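Local coordinates for protein ZmpA Glycopeptidase (Clostridium perfringens, PDB 6XSX) that is a metalloprotease of the M60 family, represented here by its catalytic module, that as a glycopeptidase probably cuts the protein backbone of glycoproteins, at residues V60-V65 with R138-I143; Y53-G58 with G118-S123; D436-N441 with N518-S523; G444-N449 with N476-Y481. All coordinates share one frame; numbering follows the deposited sequence.

Interaction 1: residues V60-V65 with R138-I143; sequences VITVYV and RIEGAI. With EDO (1,2-ethanediol), chain F.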
loop_
_atom_site.group_PDB
_atom_site.type_symbol
_atom_site.label_atom_id
_atom_site.label_comp_id
_atom_site.label_asym_id
_atom_site.label_seq_id
_atom_site.Cartn_x
_atom_site.Cartn_y
_atom_site.Cartn_z
ATOM N N VAL A 60 9.159 4.250 37.866
ATOM C CA VAL A 60 10.274 3.322 37.915
ATOM C C VAL A 60 9.738 1.930 37.607
ATOM O O VAL A 60 8.668 1.553 38.079
ATOM C CB VAL A 60 10.945 3.354 39.303
ATOM C CG1 VAL A 60 11.985 2.251 39.467
ATOM C CG2 VAL A 60 11.530 4.725 39.622
ATOM N N ILE A 61 10.490 1.190 36.789
ATOM C CA ILE A 61 10.264 -0.233 36.590
ATOM C C ILE A 61 11.608 -0.922 36.802
ATOM O O ILE A 61 12.651 -0.268 36.712
ATOM C CB ILE A 61 9.687 -0.524 35.187
ATOM C CG1 ILE A 61 10.589 -0.015 34.058
ATOM C CG2 ILE A 61 8.264 0.011 35.067
ATOM C CD1 ILE A 61 10.321 -0.657 32.705
ATOM N N THR A 62 11.564 -2.221 37.112
ATOM C CA THR A 62 12.779 -2.999 37.291
ATOM C C THR A 62 12.766 -4.152 36.294
ATOM O O THR A 62 11.814 -4.927 36.251
ATOM C CB THR A 62 12.958 -3.473 38.742
ATOM O OG1 THR A 62 12.859 -2.327 39.586
ATOM C CG2 THR A 62 14.292 -4.155 38.966
ATOM N N VAL A 63 13.798 -4.211 35.449
ATOM C CA VAL A 63 13.811 -5.216 34.399
ATOM C C VAL A 63 15.014 -6.118 34.617
ATOM O O VAL A 63 16.132 -5.639 34.765
ATOM C CB VAL A 63 13.820 -4.588 32.994
ATOM C CG1 VAL A 63 13.771 -5.653 31.901
ATOM C CG2 VAL A 63 12.689 -3.586 32.825
ATOM N N TYR A 64 14.748 -7.422 34.639
ATOM C CA TYR A 64 15.783 -8.426 34.792
ATOM C C TYR A 64 16.075 -9.049 33.434
ATOM O O TYR A 64 15.149 -9.439 32.718
ATOM C CB TYR A 64 15.339 -9.459 35.825
ATOM C CG TYR A 64 15.322 -8.896 37.219
ATOM C CD1 TYR A 64 16.487 -8.832 37.973
ATOM C CD2 TYR A 64 14.155 -8.390 37.766
ATOM C CE1 TYR A 64 16.484 -8.300 39.254
ATOM C CE2 TYR A 64 14.141 -7.851 39.042
ATOM C CZ TYR A 64 15.306 -7.803 39.783
ATOM O OH TYR A 64 15.282 -7.268 41.037
ATOM N N VAL A 65 17.369 -9.109 33.096
ATOM C CA VAL A 65 17.826 -9.552 31.790
ATOM C C VAL A 65 18.837 -10.680 31.984
ATOM O O VAL A 65 19.834 -10.523 32.689
ATOM C CB VAL A 65 18.445 -8.380 31.001
ATOM C CG1 VAL A 65 19.063 -8.836 29.685
ATOM C CG2 VAL A 65 17.456 -7.241 30.766
ATOM N N ARG A 138 12.338 -10.323 32.590
ATOM C CA ARG A 138 11.184 -10.150 33.449
ATOM C C ARG A 138 11.040 -8.667 33.769
ATOM O O ARG A 138 12.032 -7.990 34.025
ATOM C CB ARG A 138 11.371 -10.967 34.728
ATOM C CG ARG A 138 10.131 -11.048 35.602
ATOM C CD ARG A 138 10.293 -12.116 36.670
ATOM N NE ARG A 138 11.505 -11.988 37.471
ATOM C CZ ARG A 138 11.649 -11.148 38.490
ATOM N NH1 ARG A 138 10.657 -10.342 38.830
ATOM N NH2 ARG A 138 12.787 -11.120 39.164
ATOM N N ILE A 139 9.794 -8.179 33.747
ATOM C CA ILE A 139 9.520 -6.782 34.028
ATOM C C ILE A 139 8.690 -6.701 35.307
ATOM O O ILE A 139 7.631 -7.315 35.395
ATOM C CB ILE A 139 8.825 -6.104 32.823
ATOM C CG1 ILE A 139 9.689 -6.184 31.560
ATOM C CG2 ILE A 139 8.449 -4.666 33.145
ATOM C CD1 ILE A 139 8.931 -5.937 30.271
ATOM N N GLU A 140 9.160 -5.904 36.273
ATOM C CA GLU A 140 8.426 -5.655 37.505
ATOM C C GLU A 140 7.937 -4.208 37.535
ATOM O O GLU A 140 8.661 -3.292 37.143
ATOM C CB GLU A 140 9.350 -5.823 38.715
ATOM C CG GLU A 140 9.766 -7.247 39.023
ATOM C CD GLU A 140 10.610 -7.391 40.288
ATOM O OE1 GLU A 140 10.976 -6.348 40.898
ATOM O OE2 GLU A 140 10.917 -8.542 40.663
ATOM N N GLY A 141 6.709 -4.015 38.033
ATOM C CA GLY A 141 6.212 -2.707 38.435
ATOM C C GLY A 141 5.303 -2.066 37.386
ATOM O O GLY A 141 4.888 -0.916 37.545
ATOM N N ALA A 142 4.991 -2.812 36.316
ATOM C CA ALA A 142 4.180 -2.266 35.240
ATOM C C ALA A 142 2.743 -2.779 35.357
ATOM O O ALA A 142 2.473 -3.693 36.122
ATOM C CB ALA A 142 4.802 -2.572 33.894
ATOM N N ILE A 143 1.834 -2.188 34.573
ATOM C CA ILE A 143 0.417 -2.528 34.603
ATOM C C ILE A 143 0.086 -3.241 33.295
ATOM O O ILE A 143 0.581 -2.840 32.251
ATOM C CB ILE A 143 -0.427 -1.237 34.738
ATOM C CG1 ILE A 143 0.079 -0.318 35.856
ATOM C CG2 ILE A 143 -1.909 -1.548 34.891
ATOM C CD1 ILE A 143 1.258 0.561 35.453
HETATM C C1 EDO F . 14.342 -13.800 34.115
HETATM O O1 EDO F . 13.839 -13.452 35.394
HETATM C C2 EDO F . 15.476 -12.937 33.725
HETATM O O2 EDO F . 16.508 -12.990 34.689
#

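Interaction 2: residues Y53-G58 with G118-S123; sequences YAVKSG and GVLYTS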
loop_
_atom_site.group_PDB
_atom_site.type_symbol
_atom_site.label_atom_id
_atom_site.label_comp_id
_atom_site.label_asym_id
_atom_site.label_seq_id
_atom_site.Cartn_x
_atom_site.Cartn_y
_atom_site.Cartn_z
ATOM N N TYR A 53 2.585 -4.743 28.765
ATOM C CA TYR A 53 2.742 -3.842 29.897
ATOM C C TYR A 53 2.581 -2.378 29.501
ATOM O O TYR A 53 3.114 -1.934 28.483
ATOM C CB TYR A 53 4.103 -4.007 30.572
ATOM C CG TYR A 53 4.280 -5.330 31.274
ATOM C CD1 TYR A 53 3.379 -5.753 32.246
ATOM C CD2 TYR A 53 5.343 -6.160 30.958
ATOM C CE1 TYR A 53 3.531 -6.978 32.884
ATOM C CE2 TYR A 53 5.510 -7.385 31.588
ATOM C CZ TYR A 53 4.598 -7.798 32.545
ATOM O OH TYR A 53 4.763 -8.999 33.168
ATOM N N ALA A 54 1.874 -1.645 30.371
ATOM C CA ALA A 54 1.711 -0.203 30.296
ATOM C C ALA A 54 2.508 0.451 31.418
ATOM O O ALA A 54 2.643 -0.122 32.495
ATOM C CB ALA A 54 0.252 0.167 30.404
ATOM N N VAL A 55 3.004 1.663 31.148
ATOM C CA VAL A 55 3.716 2.454 32.138
ATOM C C VAL A 55 3.310 3.922 31.994
ATOM O O VAL A 55 2.828 4.340 30.938
ATOM C CB VAL A 55 5.244 2.282 31.995
ATOM C CG1 VAL A 55 5.711 0.919 32.497
ATOM C CG2 VAL A 55 5.703 2.508 30.559
ATOM N N LYS A 56 3.521 4.678 33.079
ATOM C CA LYS A 56 3.406 6.124 33.115
ATOM C C LYS A 56 4.803 6.723 33.000
ATOM O O LYS A 56 5.739 6.213 33.612
ATOM C CB LYS A 56 2.819 6.566 34.461
ATOM C CG LYS A 56 1.430 6.038 34.769
ATOM C CD LYS A 56 0.925 6.429 36.138
ATOM C CE LYS A 56 -0.424 5.798 36.429
ATOM N NZ LYS A 56 -1.039 6.349 37.659
ATOM N N SER A 57 4.925 7.828 32.243
ATOM C CA SER A 57 6.171 8.577 32.202
ATOM C C SER A 57 6.591 8.916 33.631
ATOM O O SER A 57 5.755 9.309 34.436
ATOM C CB SER A 57 6.052 9.815 31.332
ATOM O OG SER A 57 6.075 9.462 29.941
ATOM N N GLY A 58 7.884 8.749 33.939
ATOM C CA GLY A 58 8.391 9.131 35.248
ATOM C C GLY A 58 8.258 8.031 36.301
ATOM O O GLY A 58 8.733 8.200 37.423
ATOM N N GLY A 118 2.359 5.188 28.141
ATOM C CA GLY A 118 2.285 4.312 26.983
ATOM C C GLY A 118 2.619 2.871 27.355
ATOM O O GLY A 118 2.381 2.454 28.485
ATOM N N VAL A 119 3.173 2.128 26.388
ATOM C CA VAL A 119 3.323 0.686 26.490
ATOM C C VAL A 119 4.774 0.301 26.186
ATOM O O VAL A 119 5.547 1.107 25.658
ATOM C CB VAL A 119 2.339 -0.038 25.547
ATOM C CG1 VAL A 119 0.885 0.298 25.852
ATOM C CG2 VAL A 119 2.666 0.222 24.086
ATOM N N LEU A 120 5.123 -0.949 26.531
ATOM C CA LEU A 120 6.450 -1.501 26.314
ATOM C C LEU A 120 6.359 -2.611 25.277
ATOM O O LEU A 120 5.471 -3.462 25.355
ATOM C CB LEU A 120 7.050 -2.059 27.618
ATOM C CG LEU A 120 7.118 -1.114 28.822
ATOM C CD1 LEU A 120 7.681 -1.844 30.029
ATOM C CD2 LEU A 120 7.960 0.122 28.529
ATOM N N TYR A 121 7.303 -2.564 24.326
ATOM C CA TYR A 121 7.610 -3.654 23.419
ATOM C C TYR A 121 9.080 -4.040 23.578
ATOM O O TYR A 121 9.876 -3.275 24.130
ATOM C CB TYR A 121 7.356 -3.226 21.972
ATOM C CG TYR A 121 6.030 -2.544 21.716
ATOM C CD1 TYR A 121 4.830 -3.221 21.879
ATOM C CD2 TYR A 121 5.981 -1.220 21.299
ATOM C CE1 TYR A 121 3.612 -2.602 21.644
ATOM C CE2 TYR A 121 4.773 -0.586 21.047
ATOM C CZ TYR A 121 3.588 -1.283 21.213
ATOM O OH TYR A 121 2.400 -0.657 20.981
ATOM N N THR A 122 9.434 -5.232 23.084
ATOM C CA THR A 122 10.828 -5.634 23.031
ATOM C C THR A 122 11.325 -5.524 21.594
ATOM O O THR A 122 10.568 -5.706 20.634
ATOM C CB THR A 122 11.063 -7.053 23.578
ATOM O OG1 THR A 122 10.440 -8.008 22.720
ATOM C CG2 THR A 122 10.528 -7.246 24.980
ATOM N N SER A 123 12.618 -5.214 21.492
ATOM C CA SER A 123 13.357 -5.248 20.247
ATOM C C SER A 123 14.628 -6.045 20.511
ATOM O O SER A 123 15.349 -5.739 21.466
ATOM C CB SER A 123 13.675 -3.854 19.793
ATOM O OG SER A 123 14.546 -3.891 18.677
#

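Interaction 3: residues D436-N441 with N518-S523; sequences DKMYLN and NEINPS. With EDO (1,2-ethanediol), chain E.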
loop_
_atom_site.group_PDB
_atom_site.type_symbol
_atom_site.label_atom_id
_atom_site.label_comp_id
_atom_site.label_asym_id
_atom_site.label_seq_id
_atom_site.Cartn_x
_atom_site.Cartn_y
_atom_site.Cartn_z
ATOM N N ASP A 436 -9.840 0.909 -16.339
ATOM C CA ASP A 436 -10.454 0.178 -15.246
ATOM C C ASP A 436 -11.646 -0.671 -15.686
ATOM O O ASP A 436 -11.975 -1.631 -14.990
ATOM C CB ASP A 436 -10.798 1.096 -14.062
ATOM C CG ASP A 436 -9.576 1.699 -13.386
ATOM O OD1 ASP A 436 -8.479 1.163 -13.562
ATOM O OD2 ASP A 436 -9.728 2.716 -12.712
ATOM N N LYS A 437 -12.290 -0.346 -16.820
ATOM C CA LYS A 437 -13.415 -1.161 -17.275
ATOM C C LYS A 437 -13.001 -2.624 -17.454
ATOM O O LYS A 437 -13.831 -3.522 -17.320
ATOM C CB LYS A 437 -14.070 -0.601 -18.542
ATOM C CG LYS A 437 -14.755 0.744 -18.350
ATOM C CD LYS A 437 -15.859 1.005 -19.357
ATOM C CE LYS A 437 -16.989 0.003 -19.265
ATOM N NZ LYS A 437 -17.999 0.243 -20.322
ATOM N N MET A 438 -11.707 -2.852 -17.703
ATOM C CA MET A 438 -11.176 -4.188 -17.952
ATOM C C MET A 438 -11.445 -5.120 -16.765
ATOM O O MET A 438 -11.610 -6.316 -16.975
ATOM C CB MET A 438 -9.673 -4.155 -18.258
ATOM C CG MET A 438 -9.340 -3.586 -19.641
ATOM S SD MET A 438 -7.571 -3.192 -19.789
ATOM C CE MET A 438 -6.876 -4.843 -19.695
ATOM N N TYR A 439 -11.503 -4.584 -15.531
ATOM C CA TYR A 439 -11.929 -5.390 -14.393
ATOM C C TYR A 439 -13.363 -5.074 -13.965
ATOM O O TYR A 439 -14.074 -5.976 -13.514
ATOM C CB TYR A 439 -10.923 -5.373 -13.235
ATOM C CG TYR A 439 -10.818 -4.078 -12.465
ATOM C CD1 TYR A 439 -9.849 -3.141 -12.789
ATOM C CD2 TYR A 439 -11.671 -3.788 -11.412
ATOM C CE1 TYR A 439 -9.727 -1.949 -12.091
ATOM C CE2 TYR A 439 -11.566 -2.600 -10.699
ATOM C CZ TYR A 439 -10.586 -1.678 -11.039
ATOM O OH TYR A 439 -10.447 -0.506 -10.343
ATOM N N LEU A 440 -13.779 -3.803 -14.085
ATOM C CA LEU A 440 -15.094 -3.378 -13.612
ATOM C C LEU A 440 -16.232 -4.057 -14.381
ATOM O O LEU A 440 -17.304 -4.284 -13.815
ATOM C CB LEU A 440 -15.206 -1.851 -13.695
ATOM C CG LEU A 440 -14.396 -1.077 -12.652
ATOM C CD1 LEU A 440 -14.363 0.405 -12.995
ATOM C CD2 LEU A 440 -14.944 -1.295 -11.244
ATOM N N ASN A 441 -16.005 -4.383 -15.662
ATOM C CA ASN A 441 -17.027 -4.993 -16.507
ATOM C C ASN A 441 -17.407 -6.380 -15.990
ATOM O O ASN A 441 -18.535 -6.819 -16.214
ATOM C CB ASN A 441 -16.558 -5.206 -17.947
ATOM C CG ASN A 441 -16.752 -4.004 -18.846
ATOM O OD1 ASN A 441 -17.667 -3.217 -18.650
ATOM N ND2 ASN A 441 -15.906 -3.858 -19.848
ATOM N N ASN A 518 -12.176 -6.368 -23.352
ATOM C CA ASN A 518 -11.572 -6.430 -22.032
ATOM C C ASN A 518 -10.116 -6.889 -22.107
ATOM O O ASN A 518 -9.381 -6.721 -21.139
ATOM C CB ASN A 518 -12.382 -7.323 -21.084
ATOM C CG ASN A 518 -13.645 -6.662 -20.572
ATOM O OD1 ASN A 518 -13.594 -5.528 -20.092
ATOM N ND2 ASN A 518 -14.769 -7.374 -20.637
ATOM N N GLU A 519 -9.722 -7.497 -23.231
ATOM C CA GLU A 519 -8.336 -7.879 -23.453
ATOM C C GLU A 519 -7.689 -6.968 -24.502
ATOM O O GLU A 519 -6.680 -7.332 -25.105
ATOM C CB GLU A 519 -8.251 -9.369 -23.791
ATOM C CG GLU A 519 -8.534 -10.250 -22.586
ATOM C CD GLU A 519 -8.539 -11.753 -22.806
ATOM O OE1 GLU A 519 -7.981 -12.216 -23.832
ATOM O OE2 GLU A 519 -9.146 -12.454 -21.964
ATOM N N ILE A 520 -8.279 -5.780 -24.712
ATOM C CA ILE A 520 -7.745 -4.764 -25.610
ATOM C C ILE A 520 -7.632 -5.309 -27.041
ATOM O O ILE A 520 -6.668 -5.026 -27.759
ATOM C CB ILE A 520 -6.405 -4.195 -25.093
ATOM C CG1 ILE A 520 -6.344 -4.185 -23.558
ATOM C CG2 ILE A 520 -6.177 -2.809 -25.691
ATOM C CD1 ILE A 520 -5.048 -3.632 -22.958
ATOM N N ASN A 521 -8.631 -6.087 -27.467
ATOM C CA ASN A 521 -8.701 -6.457 -28.869
ATOM C C ASN A 521 -9.642 -5.499 -29.589
ATOM O O ASN A 521 -10.734 -5.216 -29.096
ATOM C CB ASN A 521 -9.187 -7.891 -29.066
ATOM C CG ASN A 521 -8.251 -8.898 -28.448
ATOM O OD1 ASN A 521 -8.486 -9.367 -27.338
ATOM N ND2 ASN A 521 -7.187 -9.233 -29.152
ATOM N N PRO A 522 -9.260 -5.013 -30.795
ATOM C CA PRO A 522 -10.145 -4.164 -31.599
ATOM C C PRO A 522 -11.235 -4.992 -32.284
ATOM O O PRO A 522 -11.018 -6.163 -32.587
ATOM C CB PRO A 522 -9.166 -3.554 -32.618
ATOM C CG PRO A 522 -8.095 -4.627 -32.807
ATOM C CD PRO A 522 -7.954 -5.259 -31.437
ATOM N N SER A 523 -12.413 -4.386 -32.492
ATOM C CA SER A 523 -13.437 -4.916 -33.385
ATOM C C SER A 523 -13.088 -4.598 -34.836
ATOM O O SER A 523 -12.114 -3.895 -35.100
ATOM C CB SER A 523 -14.766 -4.298 -33.066
ATOM O OG SER A 523 -14.749 -2.916 -33.406
HETATM C C1 EDO E . -17.634 2.117 -23.748
HETATM O O1 EDO E . -17.088 1.378 -22.667
HETATM C C2 EDO E . -19.038 2.555 -23.546
HETATM O O2 EDO E . -19.700 1.833 -22.542
#

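Interaction 4: residues G444-N449 with N476-Y481; sequences GVFTEN and NNVIGY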
loop_
_atom_site.group_PDB
_atom_site.type_symbol
_atom_site.label_atom_id
_atom_site.label_comp_id
_atom_site.label_asym_id
_atom_site.label_seq_id
_atom_site.Cartn_x
_atom_site.Cartn_y
_atom_site.Cartn_z
ATOM N N GLY A 444 -15.884 -10.620 -20.627
ATOM C CA GLY A 444 -14.870 -11.344 -21.373
ATOM C C GLY A 444 -14.505 -10.605 -22.656
ATOM O O GLY A 444 -14.554 -9.372 -22.724
ATOM N N VAL A 445 -14.163 -11.385 -23.682
ATOM C CA VAL A 445 -13.728 -10.833 -24.952
ATOM C C VAL A 445 -14.960 -10.713 -25.850
ATOM O O VAL A 445 -16.016 -11.263 -25.525
ATOM C CB VAL A 445 -12.634 -11.731 -25.565
ATOM C CG1 VAL A 445 -11.359 -11.708 -24.729
ATOM C CG2 VAL A 445 -13.123 -13.165 -25.766
ATOM N N PHE A 446 -14.831 -10.000 -26.975
ATOM C CA PHE A 446 -15.963 -9.862 -27.880
ATOM C C PHE A 446 -16.425 -11.240 -28.358
ATOM O O PHE A 446 -15.604 -12.091 -28.703
ATOM C CB PHE A 446 -15.597 -8.998 -29.086
ATOM C CG PHE A 446 -15.457 -7.521 -28.817
ATOM C CD1 PHE A 446 -16.340 -6.861 -27.976
ATOM C CD2 PHE A 446 -14.470 -6.779 -29.457
ATOM C CE1 PHE A 446 -16.224 -5.495 -27.748
ATOM C CE2 PHE A 446 -14.345 -5.415 -29.222
ATOM C CZ PHE A 446 -15.221 -4.774 -28.366
ATOM N N THR A 447 -17.747 -11.444 -28.399
ATOM C CA THR A 447 -18.296 -12.608 -29.083
ATOM C C THR A 447 -18.237 -12.390 -30.594
ATOM O O THR A 447 -18.059 -11.265 -31.069
ATOM C CB THR A 447 -19.725 -12.938 -28.632
ATOM O OG1 THR A 447 -20.627 -12.119 -29.381
ATOM C CG2 THR A 447 -19.936 -12.794 -27.137
ATOM N N GLU A 448 -18.445 -13.490 -31.330
ATOM C CA GLU A 448 -18.476 -13.526 -32.782
ATOM C C GLU A 448 -19.698 -12.783 -33.328
ATOM O O GLU A 448 -19.795 -12.571 -34.539
ATOM C CB GLU A 448 -18.524 -14.981 -33.260
ATOM C CG GLU A 448 -17.278 -15.793 -32.933
ATOM C CD GLU A 448 -16.053 -15.473 -33.779
ATOM O OE1 GLU A 448 -16.070 -14.434 -34.480
ATOM O OE2 GLU A 448 -15.077 -16.259 -33.737
ATOM N N ASN A 449 -20.623 -12.390 -32.440
ATOM C CA ASN A 449 -21.885 -11.806 -32.876
ATOM C C ASN A 449 -21.897 -10.302 -32.627
ATOM O O ASN A 449 -22.931 -9.662 -32.802
ATOM C CB ASN A 449 -23.072 -12.457 -32.171
ATOM C CG ASN A 449 -23.056 -13.958 -32.350
ATOM O OD1 ASN A 449 -23.135 -14.446 -33.472
ATOM N ND2 ASN A 449 -22.890 -14.685 -31.258
ATOM N N ASN A 476 -20.881 -5.808 -21.706
ATOM C CA ASN A 476 -19.898 -5.848 -20.632
ATOM C C ASN A 476 -18.555 -6.376 -21.142
ATOM O O ASN A 476 -17.667 -6.693 -20.348
ATOM C CB ASN A 476 -20.401 -6.678 -19.445
ATOM C CG ASN A 476 -21.550 -6.014 -18.721
ATOM O OD1 ASN A 476 -21.544 -4.802 -18.527
ATOM N ND2 ASN A 476 -22.543 -6.792 -18.328
ATOM N N ASN A 477 -18.394 -6.441 -22.470
ATOM C CA ASN A 477 -17.144 -6.886 -23.066
ATOM C C ASN A 477 -16.328 -5.698 -23.566
ATOM O O ASN A 477 -15.158 -5.861 -23.898
ATOM C CB ASN A 477 -17.379 -7.913 -24.179
ATOM C CG ASN A 477 -18.043 -9.174 -23.659
ATOM O OD1 ASN A 477 -17.883 -9.521 -22.497
ATOM N ND2 ASN A 477 -18.810 -9.854 -24.496
ATOM N N VAL A 478 -16.951 -4.516 -23.635
ATOM C CA VAL A 478 -16.339 -3.359 -24.280
ATOM C C VAL A 478 -15.714 -2.442 -23.225
ATOM O O VAL A 478 -16.322 -2.185 -22.187
ATOM C CB VAL A 478 -17.375 -2.614 -25.152
ATOM C CG1 VAL A 478 -18.602 -2.152 -24.361
ATOM C CG2 VAL A 478 -16.757 -1.452 -25.927
ATOM N N ILE A 479 -14.502 -1.937 -23.503
ATOM C CA ILE A 479 -13.830 -1.025 -22.588
ATOM C C ILE A 479 -13.758 0.384 -23.181
ATOM O O ILE A 479 -13.426 1.340 -22.475
ATOM C CB ILE A 479 -12.439 -1.539 -22.170
ATOM C CG1 ILE A 479 -11.488 -1.650 -23.367
ATOM C CG2 ILE A 479 -12.564 -2.845 -21.388
ATOM C CD1 ILE A 479 -10.038 -1.894 -22.993
ATOM N N GLY A 480 -14.064 0.516 -24.477
ATOM C CA GLY A 480 -14.090 1.846 -25.064
ATOM C C GLY A 480 -14.075 1.803 -26.586
ATOM O O GLY A 480 -13.963 0.726 -27.181
ATOM N N TYR A 481 -14.165 2.996 -27.188
ATOM C CA TYR A 481 -14.249 3.129 -28.634
ATOM C C TYR A 481 -13.196 4.119 -29.098
ATOM O O TYR A 481 -13.037 5.195 -28.519
ATOM C CB TYR A 481 -15.632 3.626 -29.074
ATOM C CG TYR A 481 -16.779 2.733 -28.666
ATOM C CD1 TYR A 481 -17.261 1.758 -29.525
ATOM C CD2 TYR A 481 -17.373 2.850 -27.417
ATOM C CE1 TYR A 481 -18.309 0.925 -29.160
ATOM C CE2 TYR A 481 -18.419 2.024 -27.035
ATOM C CZ TYR A 481 -18.889 1.060 -27.911
ATOM O OH TYR A 481 -19.923 0.245 -27.544
#

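Interaction 1: residues V60-V65 with R138-I143
Arg-138 lays its guanidinium over one face of the Tyr-64 ring, side by side with it, the two planes only 20° apart and Arg-138 NH2 3.4 Å from Tyr-64 CD2. Arg-138 sets off with CG anti to the backbone N and then bends at chi3 (53°), which turns the guanidinium across toward the ring. Glu-140, next along the same face, helps to fix the rotation of that group. Glu-140 OE2 receives Arg-138 NH1 in a salt bridge of 2.6 Å, nearly straight at 172°, meeting the donor on the anti side of the carboxylate and within the guanidinium plane. Glu-140 OE1 lies in the ring plane at the edge of Tyr-64, 4.0 Å from CE2. An ethanediol molecule, probably from the crystallisation liquor, adds a weak bond to Arg-138 NE. On the opposite face, Val-63 CG1 packs at 4.1 Å from Ile-139 CG1, and Leu-76 also touches Val-63. Backbone bonds flank this pair: Tyr-64 N to Arg-138 O is 2.8 Å and Glu-140 N to Thr-62 O is 2.8 Å. The alternation is that of antiparallel pairing; strands 60-66 and 136-140 are the inner two of a four-stranded antiparallel sheet, here polar on the Arg-138/Glu-140 face and apolar on the Val-63/Ile-139 face.

Interaction 2: residues Y53-G58 with G118-S123
Gly-118 O is approached by two donors of strand 49-56: the amide of Val-55, with N 2.8 Å away and a nearly straight N-H...O angle of 168°, and the CA-H of Ala-54, whose CA lies 3.3 Å off. The return bond, Gly-118 N to Val-55 O at 3.0 Å, completes an antiparallel hydrogen-bonded pair. One residue on, Ala-54 and Val-119 form the non-hydrogen-bonded pair. Beyond it, Leu-120 N reaches Tyr-53 O at 3.0 Å through a more bent bond (151°), and Val-119 CA adds a CA-H contact to the same oxygen. The directions of the short strand segments are 130° apart, so the pairing is antiparallel but strongly twisted.

Side-chain packing across the pair is apolar. Val-55 and Leu-120 cross at about a right angle, with Val-55 CG2 3.9 Å from Leu-120 CD2. That methyl of Val-55 sits between its own backbone N and carbonyl carbon, and there it also comes close to Gly-118 O. Leu-120 CD1 rests 4.2 Å from Tyr-53 CB. Leu-76 and Phe-78 of strand 75-80 border this side. The other face, carrying Ala-54 and Val-119, meets Tyr-145. Across the contact, then, the polar bonding belongs wholly to the main chain, while hydrocarbon contacts line the Val-55/Leu-120 side and Tyr-145 lies against the other. Val-55 and Gly-118 are both buried, and the hydrogen bonds between their peptide groups are probably shielded from water.

Interaction 3: residues D436-N441 with N518-S523
Ile-520, which touches Met-438, combines two unusual features: a beta-branched residue with backbone angles in the left-handed region, and a chi1 of -32°, well away from a staggered value. Ile-520 CD1 lies 3.9 Å from Met-438 CE. The methionine is bent at chi3, so that its terminal methyl turns to the loop; Met-438 CE also comes within 3.4 Å of Asn-518 O, while Met-438 SD stays 4.1 Å from Ile-520 CG1.

The polar half of the contact is a meeting of two amides. Asn-441 ND2 donates to Asn-518 OD1 over 2.9 Å at an angle of 170°. The bond lies in the amide plane of Asn-441, and the donor is tilted slightly from the carbonyl plane of Asn-518; the two amide planes are 64° apart. Asn-441 ND2 also reaches Val-478 O, and Asn-518 ND2 donates to Gly-444 O and Asn-476 O. Lys-437 O, which accepts from Asn-441 N at 2.9 Å, stands nearby without bonding to Asn-518.

With its oxygen accepting and its nitrogen donating twice, the buried amide of Asn-518 has a defined orientation. One directional bond, from Asn-441, joins the 436-441 segment to the loop after strand 511-517, and Met-438 supplies an apolar contact alongside.

Interaction 4: residues G444-N449 with N476-Y481
One hydrogen bond crosses the contact: Gly-444 N donates to Asn-477 OD1 at 2.9 Å with an N-H...O angle of 164°, although the donor stands 35° out of the carbonyl plane of the asparagine amide. Asn-477 points toward the 444-449 loop and puts its side chain beside three backbone atoms. Asn-477 ND2 lies 3.3 Å from Val-445 O, but the angle is too poor for a bond. That nitrogen is held instead by Asn-474 OD1, which also accepts from Thr-447 N. The second-shell Asn-474 thus connects the loop to the asparagine and helps to fix the orientation of its amide.

Van der Waals contacts are made chiefly by Phe-446. Its ring slides past Asn-477, with Phe-446 CD1 4.1 Å from Asn-477 CB and the ring plane 68° from that of the amide. Val-478 CB meets the ring at its edge, 4.0 Å from Phe-446 CE1. Thr-447 CG2 comes within 4.1 Å of Asn-477 ND2, the two side chains crossing at about a right angle.

Thr-447 OG1 accepts from Asn-449 N at 3.1 Å, an ST turn in the loop that precedes strand 452-459. Strand 478-485 pairs with 488-493 and 511-517 in an antiparallel sheet; the contact thus packs a connecting loop on the start of a sheet strand, in a C-terminal region whose modelled residues after helix 437-440 form strands and loops.

The four contacts form two pairs at opposite sides of the chain's centre. Interactions 1 and 2 have centres 10 Å apart and meet through a probable hydrogen bond from Ala-54 N to Ile-143 O (2.6 Å), which carries strand 49-56 onto strand 143-149 while Ile-139 packs on Tyr-53. Interactions 3 and 4 lie closer, 7 Å between centres; they share bonds of Asn-441 and Asn-518, and Asn-518 OD1 packs 3.2 Å from Ile-479 CG2, with interaction 4 nested in the chain loop that interaction 3 closes. Between the pairs, the centres of interactions 2 and 3 are about 53 Å apart. The HExxH pattern (His-281, Glu-282, His-285), probably the catalytic motif, belongs to none of the four contacts.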